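Local coordinates for protein adenylation domain (Streptomyces sp., PDB 5N9X) that belongs to the AMP-binding (ANL) family of two-domain adenylation proteins and is modelled here with adenosine-5'-triphosphate and threonine bound, at residues S25-E30 with I44-L49; V426-H431 with V453-F458; S436-A441 with T491-Y496. All coordinates share one frame; numbering follows the deposited sequence.

Contact 1. Residues S25-E30 with I44-L49; sequences SRAAME and ISYGLL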
loop_
_atom_site.group_PDB
_atom_site.type_symbol
_atom_site.label_atom_id
_atom_site.label_comp_id
_atom_site.label_asym_id
_atom_site.label_seq_id
_atom_site.Cartn_x
_atom_site.Cartn_y
_atom_site.Cartn_z
ATOM N N SER A 25 -14.806 11.766 -15.024
ATOM C CA SER A 25 -15.762 12.449 -15.891
ATOM C C SER A 25 -15.559 12.064 -17.349
ATOM O O SER A 25 -16.496 11.711 -18.063
ATOM C CB SER A 25 -15.637 13.961 -15.719
ATOM O OG SER A 25 -16.223 14.640 -16.810
ATOM N N ARG A 26 -14.315 12.125 -17.781
ATOM C CA ARG A 26 -13.968 11.724 -19.126
ATOM C C ARG A 26 -14.421 10.287 -19.404
ATOM O O ARG A 26 -15.258 10.053 -20.259
ATOM C CB ARG A 26 -12.469 11.880 -19.330
ATOM C CG ARG A 26 -11.989 11.558 -20.699
ATOM C CD ARG A 26 -10.635 10.961 -20.564
ATOM N NE ARG A 26 -9.593 11.911 -20.936
ATOM C CZ ARG A 26 -8.311 11.769 -20.610
ATOM N NH1 ARG A 26 -7.912 10.725 -19.883
ATOM N NH2 ARG A 26 -7.426 12.682 -20.993
ATOM N N ALA A 27 -13.892 9.333 -18.650
ATOM C CA ALA A 27 -14.262 7.936 -18.829
ATOM C C ALA A 27 -15.774 7.700 -18.764
ATOM O O ALA A 27 -16.306 6.900 -19.532
ATOM C CB ALA A 27 -13.562 7.084 -17.788
ATOM N N ALA A 28 -16.457 8.374 -17.842
ATOM C CA ALA A 28 -17.895 8.174 -17.687
ATOM C C ALA A 28 -18.667 8.834 -18.822
ATOM O O ALA A 28 -19.608 8.244 -19.345
ATOM C CB ALA A 28 -18.385 8.695 -16.339
ATOM N N MET A 29 -18.279 10.051 -19.204
ATOM C CA MET A 29 -18.894 10.714 -20.358
ATOM C C MET A 29 -18.683 9.898 -21.614
ATOM O O MET A 29 -19.572 9.785 -22.453
ATOM C CB MET A 29 -18.345 12.134 -20.567
ATOM C CG MET A 29 -18.796 12.786 -21.887
ATOM S SD MET A 29 -18.357 14.539 -22.036
ATOM C CE MET A 29 -19.291 15.197 -20.663
ATOM N N GLU A 30 -17.514 9.297 -21.744
ATOM C CA GLU A 30 -17.185 8.675 -23.017
ATOM C C GLU A 30 -17.540 7.217 -23.095
ATOM O O GLU A 30 -17.740 6.696 -24.180
ATOM C CB GLU A 30 -15.704 8.866 -23.339
ATOM C CG GLU A 30 -15.306 10.307 -23.472
ATOM C CD GLU A 30 -13.866 10.465 -23.936
ATOM O OE1 GLU A 30 -13.164 9.451 -24.141
ATOM O OE2 GLU A 30 -13.403 11.610 -24.137
ATOM N N ILE A 44 -22.599 -2.029 -11.936
ATOM C CA ILE A 44 -22.985 -0.650 -12.133
ATOM C C ILE A 44 -22.198 -0.068 -13.299
ATOM O O ILE A 44 -20.960 -0.184 -13.372
ATOM C CB ILE A 44 -22.761 0.208 -10.876
ATOM C CG1 ILE A 44 -23.403 -0.450 -9.664
ATOM C CG2 ILE A 44 -23.325 1.574 -11.074
ATOM C CD1 ILE A 44 -22.455 -1.282 -8.857
ATOM N N SER A 45 -22.948 0.546 -14.209
ATOM C CA SER A 45 -22.409 1.277 -15.340
ATOM C C SER A 45 -21.750 2.584 -14.925
ATOM O O SER A 45 -22.169 3.220 -13.952
ATOM C CB SER A 45 -23.520 1.564 -16.349
ATOM O OG SER A 45 -24.246 2.715 -15.977
ATOM N N TYR A 46 -20.725 2.974 -15.674
ATOM C CA TYR A 46 -20.092 4.274 -15.521
ATOM C C TYR A 46 -21.132 5.391 -15.473
ATOM O O TYR A 46 -21.173 6.151 -14.509
ATOM C CB TYR A 46 -19.103 4.510 -16.658
ATOM C CG TYR A 46 -17.709 4.021 -16.350
ATOM C CD1 TYR A 46 -16.785 4.843 -15.708
ATOM C CD2 TYR A 46 -17.317 2.730 -16.702
ATOM C CE1 TYR A 46 -15.512 4.385 -15.428
ATOM C CE2 TYR A 46 -16.061 2.267 -16.428
ATOM C CZ TYR A 46 -15.153 3.090 -15.794
ATOM O OH TYR A 46 -13.883 2.621 -15.521
ATOM N N GLY A 47 -21.990 5.456 -16.489
ATOM C CA GLY A 47 -23.100 6.403 -16.525
ATOM C C GLY A 47 -23.910 6.526 -15.239
ATOM O O GLY A 47 -24.193 7.647 -14.792
ATOM N N LEU A 48 -24.280 5.394 -14.635
ATOM C CA LEU A 48 -25.105 5.434 -13.418
ATOM C C LEU A 48 -24.287 5.777 -12.163
ATOM O O LEU A 48 -24.764 6.511 -11.291
ATOM C CB LEU A 48 -25.867 4.106 -13.236
ATOM C CG LEU A 48 -26.635 3.931 -11.910
ATOM C CD1 LEU A 48 -27.897 4.806 -11.793
ATOM C CD2 LEU A 48 -26.984 2.432 -11.676
ATOM N N LEU A 49 -23.064 5.257 -12.076
ATOM C CA LEU A 49 -22.129 5.680 -11.034
ATOM C C LEU A 49 -21.912 7.207 -11.084
ATOM O O LEU A 49 -21.953 7.884 -10.050
ATOM C CB LEU A 49 -20.794 4.929 -11.167
ATOM C CG LEU A 49 -19.726 5.167 -10.079
ATOM C CD1 LEU A 49 -20.321 5.179 -8.644
ATOM C CD2 LEU A 49 -18.557 4.190 -10.175
#

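Contact 2. Residues V426-H431 with V453-F458; sequences VKLRGH and VWVHEF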
loop_
_atom_site.group_PDB
_atom_site.type_symbol
_atom_site.label_atom_id
_atom_site.label_comp_id
_atom_site.label_asym_id
_atom_site.label_seq_id
_atom_site.Cartn_x
_atom_site.Cartn_y
_atom_site.Cartn_z
ATOM N N VAL A 426 20.229 -1.453 12.877
ATOM C CA VAL A 426 20.407 -1.014 14.265
ATOM C C VAL A 426 21.749 -1.480 14.847
ATOM O O VAL A 426 22.403 -2.370 14.288
ATOM C CB VAL A 426 19.263 -1.549 15.177
ATOM C CG1 VAL A 426 17.896 -1.340 14.513
ATOM C CG2 VAL A 426 19.474 -3.023 15.506
ATOM N N LYS A 427 22.163 -0.887 15.966
ATOM C CA LYS A 427 23.383 -1.345 16.631
ATOM C C LYS A 427 23.129 -1.796 18.067
ATOM O O LYS A 427 22.301 -1.225 18.779
ATOM C CB LYS A 427 24.492 -0.272 16.560
ATOM C CG LYS A 427 24.199 1.087 17.165
ATOM C CD LYS A 427 25.408 2.004 16.942
ATOM C CE LYS A 427 25.156 3.411 17.449
ATOM N NZ LYS A 427 24.082 4.104 16.671
ATOM N N LEU A 428 23.836 -2.859 18.451
ATOM C CA LEU A 428 23.640 -3.555 19.719
ATOM C C LEU A 428 24.974 -4.068 20.243
ATOM O O LEU A 428 25.617 -4.899 19.590
ATOM C CB LEU A 428 22.667 -4.734 19.557
ATOM C CG LEU A 428 22.266 -5.505 20.826
ATOM C CD1 LEU A 428 21.741 -4.556 21.909
ATOM C CD2 LEU A 428 21.268 -6.637 20.548
ATOM N N ARG A 429 25.372 -3.580 21.419
ATOM C CA ARG A 429 26.620 -3.976 22.073
ATOM C C ARG A 429 27.819 -4.039 21.109
ATOM O O ARG A 429 28.491 -5.070 21.012
ATOM C CB ARG A 429 26.437 -5.333 22.776
ATOM C CG ARG A 429 24.989 -5.649 23.196
ATOM C CD ARG A 429 24.908 -6.732 24.275
ATOM N NE ARG A 429 25.969 -6.574 25.267
ATOM C CZ ARG A 429 26.144 -7.357 26.329
ATOM N NH1 ARG A 429 25.313 -8.366 26.576
ATOM N NH2 ARG A 429 27.152 -7.116 27.160
ATOM N N GLY A 430 28.076 -2.947 20.388
ATOM C CA GLY A 430 29.261 -2.852 19.541
ATOM C C GLY A 430 29.146 -3.367 18.107
ATOM O O GLY A 430 30.031 -3.135 17.283
ATOM N N HIS A 431 28.056 -4.071 17.808
ATOM C CA HIS A 431 27.814 -4.591 16.469
ATOM C C HIS A 431 26.654 -3.911 15.768
ATOM O O HIS A 431 25.696 -3.479 16.400
ATOM C CB HIS A 431 27.517 -6.084 16.504
ATOM C CG HIS A 431 28.582 -6.919 17.144
ATOM N ND1 HIS A 431 29.729 -7.300 16.476
ATOM C CD2 HIS A 431 28.644 -7.512 18.360
ATOM C CE1 HIS A 431 30.463 -8.060 17.266
ATOM N NE2 HIS A 431 29.829 -8.206 18.415
ATOM N N VAL A 453 12.097 -9.925 13.409
ATOM C CA VAL A 453 13.223 -9.900 14.328
ATOM C C VAL A 453 13.447 -8.474 14.797
ATOM O O VAL A 453 13.512 -7.559 13.972
ATOM C CB VAL A 453 14.524 -10.437 13.678
ATOM C CG1 VAL A 453 15.692 -10.339 14.657
ATOM C CG2 VAL A 453 14.349 -11.866 13.197
ATOM N N TRP A 454 13.546 -8.264 16.107
ATOM C CA TRP A 454 13.829 -6.915 16.611
ATOM C C TRP A 454 14.677 -6.894 17.887
ATOM O O TRP A 454 14.893 -7.920 18.521
ATOM C CB TRP A 454 12.515 -6.145 16.839
ATOM C CG TRP A 454 11.722 -6.564 18.026
ATOM C CD1 TRP A 454 11.582 -5.889 19.212
ATOM C CD2 TRP A 454 10.927 -7.744 18.142
ATOM N NE1 TRP A 454 10.746 -6.582 20.056
ATOM C CE2 TRP A 454 10.332 -7.725 19.428
ATOM C CE3 TRP A 454 10.670 -8.828 17.290
ATOM C CZ2 TRP A 454 9.489 -8.741 19.874
ATOM C CZ3 TRP A 454 9.840 -9.840 17.730
ATOM C CH2 TRP A 454 9.259 -9.794 19.015
ATOM N N VAL A 455 15.185 -5.720 18.230
ATOM C CA VAL A 455 15.804 -5.527 19.531
ATOM C C VAL A 455 14.701 -5.250 20.552
ATOM O O VAL A 455 13.885 -4.367 20.376
ATOM C CB VAL A 455 16.846 -4.387 19.516
ATOM C CG1 VAL A 455 17.486 -4.223 20.904
ATOM C CG2 VAL A 455 17.928 -4.693 18.483
ATOM N N HIS A 456 14.645 -6.047 21.603
ATOM C CA HIS A 456 13.615 -5.839 22.617
ATOM C C HIS A 456 14.208 -5.343 23.922
ATOM O O HIS A 456 15.179 -5.913 24.416
ATOM C CB HIS A 456 12.847 -7.134 22.858
ATOM C CG HIS A 456 11.581 -6.950 23.622
ATOM N ND1 HIS A 456 10.416 -6.503 23.033
ATOM C CD2 HIS A 456 11.283 -7.191 24.918
ATOM C CE1 HIS A 456 9.459 -6.467 23.938
ATOM N NE2 HIS A 456 9.957 -6.879 25.090
ATOM N N GLU A 457 13.627 -4.295 24.489
ATOM C CA GLU A 457 14.086 -3.837 25.793
ATOM C C GLU A 457 13.397 -4.633 26.898
ATOM O O GLU A 457 12.229 -4.415 27.199
ATOM C CB GLU A 457 13.834 -2.337 25.964
ATOM C CG GLU A 457 14.965 -1.602 26.667
ATOM C CD GLU A 457 14.530 -0.256 27.242
ATOM O OE1 GLU A 457 14.280 -0.207 28.469
ATOM O OE2 GLU A 457 14.463 0.750 26.490
ATOM N N PHE A 458 14.115 -5.587 27.479
ATOM C CA PHE A 458 13.558 -6.415 28.543
ATOM C C PHE A 458 13.521 -5.545 29.790
ATOM O O PHE A 458 12.568 -5.555 30.573
ATOM C CB PHE A 458 14.399 -7.678 28.757
ATOM C CG PHE A 458 14.209 -8.723 27.691
ATOM C CD1 PHE A 458 14.934 -8.662 26.509
ATOM C CD2 PHE A 458 13.300 -9.764 27.869
ATOM C CE1 PHE A 458 14.757 -9.614 25.516
ATOM C CE2 PHE A 458 13.120 -10.723 26.879
ATOM C CZ PHE A 458 13.853 -10.643 25.699
#

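Contact 3. Residues S436-A441 with T491-Y496; sequences SDVEAA and TVLPSY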
loop_
_atom_site.group_PDB
_atom_site.type_symbol
_atom_site.label_atom_id
_atom_site.label_comp_id
_atom_site.label_asym_id
_atom_site.label_seq_id
_atom_site.Cartn_x
_atom_site.Cartn_y
_atom_site.Cartn_z
ATOM N N SER A 436 16.601 -7.183 9.115
ATOM C CA SER A 436 16.001 -7.815 7.952
ATOM C C SER A 436 16.779 -9.037 7.426
ATOM O O SER A 436 16.174 -9.964 6.904
ATOM C CB SER A 436 15.839 -6.766 6.849
ATOM O OG SER A 436 15.241 -7.326 5.702
ATOM N N ASP A 437 18.102 -9.034 7.564
ATOM C CA ASP A 437 18.930 -10.216 7.244
ATOM C C ASP A 437 18.719 -11.394 8.194
ATOM O O ASP A 437 18.748 -12.561 7.776
ATOM C CB ASP A 437 20.416 -9.864 7.264
ATOM C CG ASP A 437 20.828 -8.960 6.118
ATOM O OD1 ASP A 437 19.955 -8.519 5.328
ATOM O OD2 ASP A 437 22.044 -8.665 6.037
ATOM N N VAL A 438 18.537 -11.097 9.476
ATOM C CA VAL A 438 18.238 -12.139 10.461
ATOM C C VAL A 438 16.925 -12.800 10.109
ATOM O O VAL A 438 16.766 -14.027 10.194
ATOM C CB VAL A 438 18.121 -11.584 11.884
ATOM C CG1 VAL A 438 18.270 -12.706 12.886
ATOM C CG2 VAL A 438 19.139 -10.475 12.100
ATOM N N GLU A 439 15.986 -11.946 9.727
ATOM C CA GLU A 439 14.638 -12.356 9.410
ATOM C C GLU A 439 14.712 -13.357 8.265
ATOM O O GLU A 439 14.164 -14.449 8.360
ATOM C CB GLU A 439 13.781 -11.136 9.034
ATOM C CG GLU A 439 12.923 -10.541 10.144
ATOM C CD GLU A 439 12.518 -9.081 9.851
ATOM O OE1 GLU A 439 12.237 -8.746 8.667
ATOM O OE2 GLU A 439 12.488 -8.266 10.805
ATOM N N ALA A 440 15.399 -12.980 7.192
ATOM C CA ALA A 440 15.534 -13.852 6.031
ATOM C C ALA A 440 16.228 -15.148 6.415
ATOM O O ALA A 440 15.833 -16.216 5.952
ATOM C CB ALA A 440 16.296 -13.157 4.911
ATOM N N ALA A 441 17.246 -15.059 7.265
ATOM C CA ALA A 441 17.944 -16.258 7.719
ATOM C C ALA A 441 16.998 -17.194 8.481
ATOM O O ALA A 441 17.091 -18.415 8.345
ATOM C CB ALA A 441 19.148 -15.895 8.581
ATOM N N THR A 491 23.871 -22.005 12.009
ATOM C CA THR A 491 24.570 -22.305 10.765
ATOM C C THR A 491 24.742 -21.069 9.907
ATOM O O THR A 491 25.824 -20.805 9.371
ATOM C CB THR A 491 23.803 -23.352 9.942
ATOM O OG1 THR A 491 23.769 -24.585 10.668
ATOM C CG2 THR A 491 24.432 -23.558 8.551
ATOM N N VAL A 492 23.659 -20.310 9.790
ATOM C CA VAL A 492 23.517 -19.297 8.761
ATOM C C VAL A 492 24.120 -17.957 9.149
ATOM O O VAL A 492 24.577 -17.201 8.297
ATOM C CB VAL A 492 22.021 -19.103 8.434
ATOM C CG1 VAL A 492 21.837 -18.581 7.018
ATOM C CG2 VAL A 492 21.292 -20.415 8.593
ATOM N N LEU A 493 24.112 -17.651 10.437
ATOM C CA LEU A 493 24.448 -16.298 10.876
ATOM C C LEU A 493 25.611 -16.242 11.840
ATOM O O LEU A 493 25.813 -17.154 12.621
ATOM C CB LEU A 493 23.241 -15.655 11.554
ATOM C CG LEU A 493 22.065 -15.314 10.660
ATOM C CD1 LEU A 493 20.972 -14.668 11.517
ATOM C CD2 LEU A 493 22.489 -14.413 9.503
ATOM N N PRO A 494 26.355 -15.141 11.821
ATOM C CA PRO A 494 27.298 -14.959 12.933
ATOM C C PRO A 494 26.585 -14.825 14.293
ATOM O O PRO A 494 25.393 -14.482 14.351
ATOM C CB PRO A 494 28.062 -13.689 12.539
ATOM C CG PRO A 494 27.114 -12.944 11.627
ATOM C CD PRO A 494 26.335 -13.996 10.893
ATOM N N SER A 495 27.317 -15.142 15.361
ATOM C CA SER A 495 26.772 -15.272 16.713
ATOM C C SER A 495 26.082 -14.026 17.265
ATOM O O SER A 495 25.051 -14.130 17.939
ATOM C CB SER A 495 27.889 -15.687 17.670
ATOM O OG SER A 495 28.231 -17.046 17.478
ATOM N N TYR A 496 26.660 -12.860 16.994
ATOM C CA TYR A 496 26.077 -11.588 17.423
ATOM C C TYR A 496 24.740 -11.300 16.733
ATOM O O TYR A 496 23.939 -10.503 17.223
ATOM C CB TYR A 496 27.063 -10.425 17.180
ATOM C CG TYR A 496 27.319 -9.988 15.732
ATOM C CD1 TYR A 496 28.224 -10.664 14.910
ATOM C CD2 TYR A 496 26.670 -8.881 15.200
ATOM C CE1 TYR A 496 28.471 -10.242 13.594
ATOM C CE2 TYR A 496 26.904 -8.449 13.899
ATOM C CZ TYR A 496 27.803 -9.133 13.099
ATOM O OH TYR A 496 28.011 -8.696 11.809
#

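Contact 1. Residues S25-E30 with I44-L49
Ala-27 and Ala-28 of helix 20-30 rest against the side chain of Tyr-46, the first residue of helix 46-62, at a strand-to-helix junction with a serine N-cap, Ser-45, in the AMP-binding part of the chain. The backbones come close here, with the CA atoms of Ala-28 and Tyr-46 only 5.0 Å apart, a spacing consistent with the small side chain of Ala-28. The Tyr-46 side chain starts toward the helix and then runs past it, so that successive atoms meet successive residues: Tyr-46 CB lies 4.0 Å from Ala-28 CA, and farther out Tyr-46 CE1 stands 4.1 Å from Ala-27 CB. Both alanines approach the ring obliquely. Its far end is tethered as well, because Tyr-46 OH is hydrogen-bonded to the carbonyl O of Ala-226, just before strand 227-230 of the same mixed sheet that strand 42-45 borders; Phe-24 and Ala-36 also touch this side chain. All three residues that meet across the contact are buried. The other side of helix 20-30 is quite different: Arg-26, Met-29 and Glu-30 are exposed to solvent, and the Met-29 side chain leaves the backbone pointing away from 44-49. Behind the tyrosine, the start of the second helix is fixed by its N-cap, where Ser-45 OG accepts from Leu-48 N over 3.0 Å with an N-H...O angle of 156°.

Contact 2. Residues V426-H431 with V453-F458
Val-455, which meets Val-426 across the contact, stands between two flat neighbours in sequence, Trp-454 and His-456, whose rings are joined on the other face of strand 450-457. Trp-454 NE1 arrives at the edge of the His-456 ring, 13° from its plane, and donates to His-456 ND1 over 3.0 Å. The acceptor is slightly tilted from the indole plane, and the N-H...N angle is 154°. His-456 NE2 bonds to Asp-526 OD2, so the imidazole is gripped at both nitrogens, while Phe-525 meets it edge-to-face. One face of Phe-458 receives His-456 CD2, 4.1 Å above the centre of the ring; Phe-458 also makes a cation-pi contact with Arg-464.

On the side facing 426-431 the chemistry is purely aliphatic. Val-426 CG2 and Val-455 CG2 touch at 3.7 Å as their side chains slide past each other in opposite directions. The Val-426 methyl is placed there by a chi1 of -46°, which sets CG2 between the backbone N and the carbonyl carbon. Leu-428 CD2 adds a looser contact, 4.4 Å from Val-455 CG2. Leu-428 also opens the type I' turn that ends at His-431, with backbone bonds in both directions between these two residues: the arrangement of a two-residue beta-hairpin, here leaning on an edge strand of the C-terminal sheet.

Contact 3. Residues S436-A441 with T491-Y496
Leu-493 overlaps Ala-441 with its whole branched end, in a helix-to-loop packing within the C-terminal domain of the AMP-binding fold. Ala-441 CB lies 3.6 Å from Leu-493 CG, and it is nearly as close to both methyls, with CD1 at 3.7 Å and CD2 at 3.8 Å from that same CB. Three such similar separations mean that the alanine methyl sits over the branch point of the leucine rather than against one of its tips. The chain is extended at Leu-493 (phi -122°, psi 150°), beyond the helical residues before it, and a first torsion of -69° turns CG away from the carbonyl carbon and places the branch point against Ala-441 CB.

One turn earlier on helix 435-443, Val-438 supplies the second part of the surface. Its CG1 meets Leu-493 CD1 at 3.6 Å, the two side chains crossing at about a right angle, so the same leucine methyl touches both helix residues. Val-438 and Ala-441 are buried and spaced i to i+3, which brings them onto one flank of the helix; Val-438 continues onto Pro-499, and Asp-437 beside it onto Met-497. Glu-439 points away from 491-496, and its OE2 forms a salt bridge with Arg-518 NH1. The contact thins out toward solvent at the exposed Val-492. There the branch anti to the backbone N does the touching, with Val-492 CG1 lying 4.1 Å from Ala-441 CB.

Contacts 2 and 3 share one neighbourhood, with centres 13 Å apart, whereas contact 1 lies on the opposite side of the chain's centre, its centre 55 Å from that of contact 2 and 53 Å from that of contact 3. Contact 1 is the buried one and joins two helices near the start of the chain, with an aromatic ring as its filler. Contact 2 is a surface contact of aliphatic branches, and contact 3, also aliphatic, grades from buried to exposed. Helix 435-443 and strand 450-457 follow each other in the chain and tie these two together: Val-453 N lies 3.1 Å from Glu-439 OE2, a probable hydrogen bond, and His-431 stacks on Tyr-496.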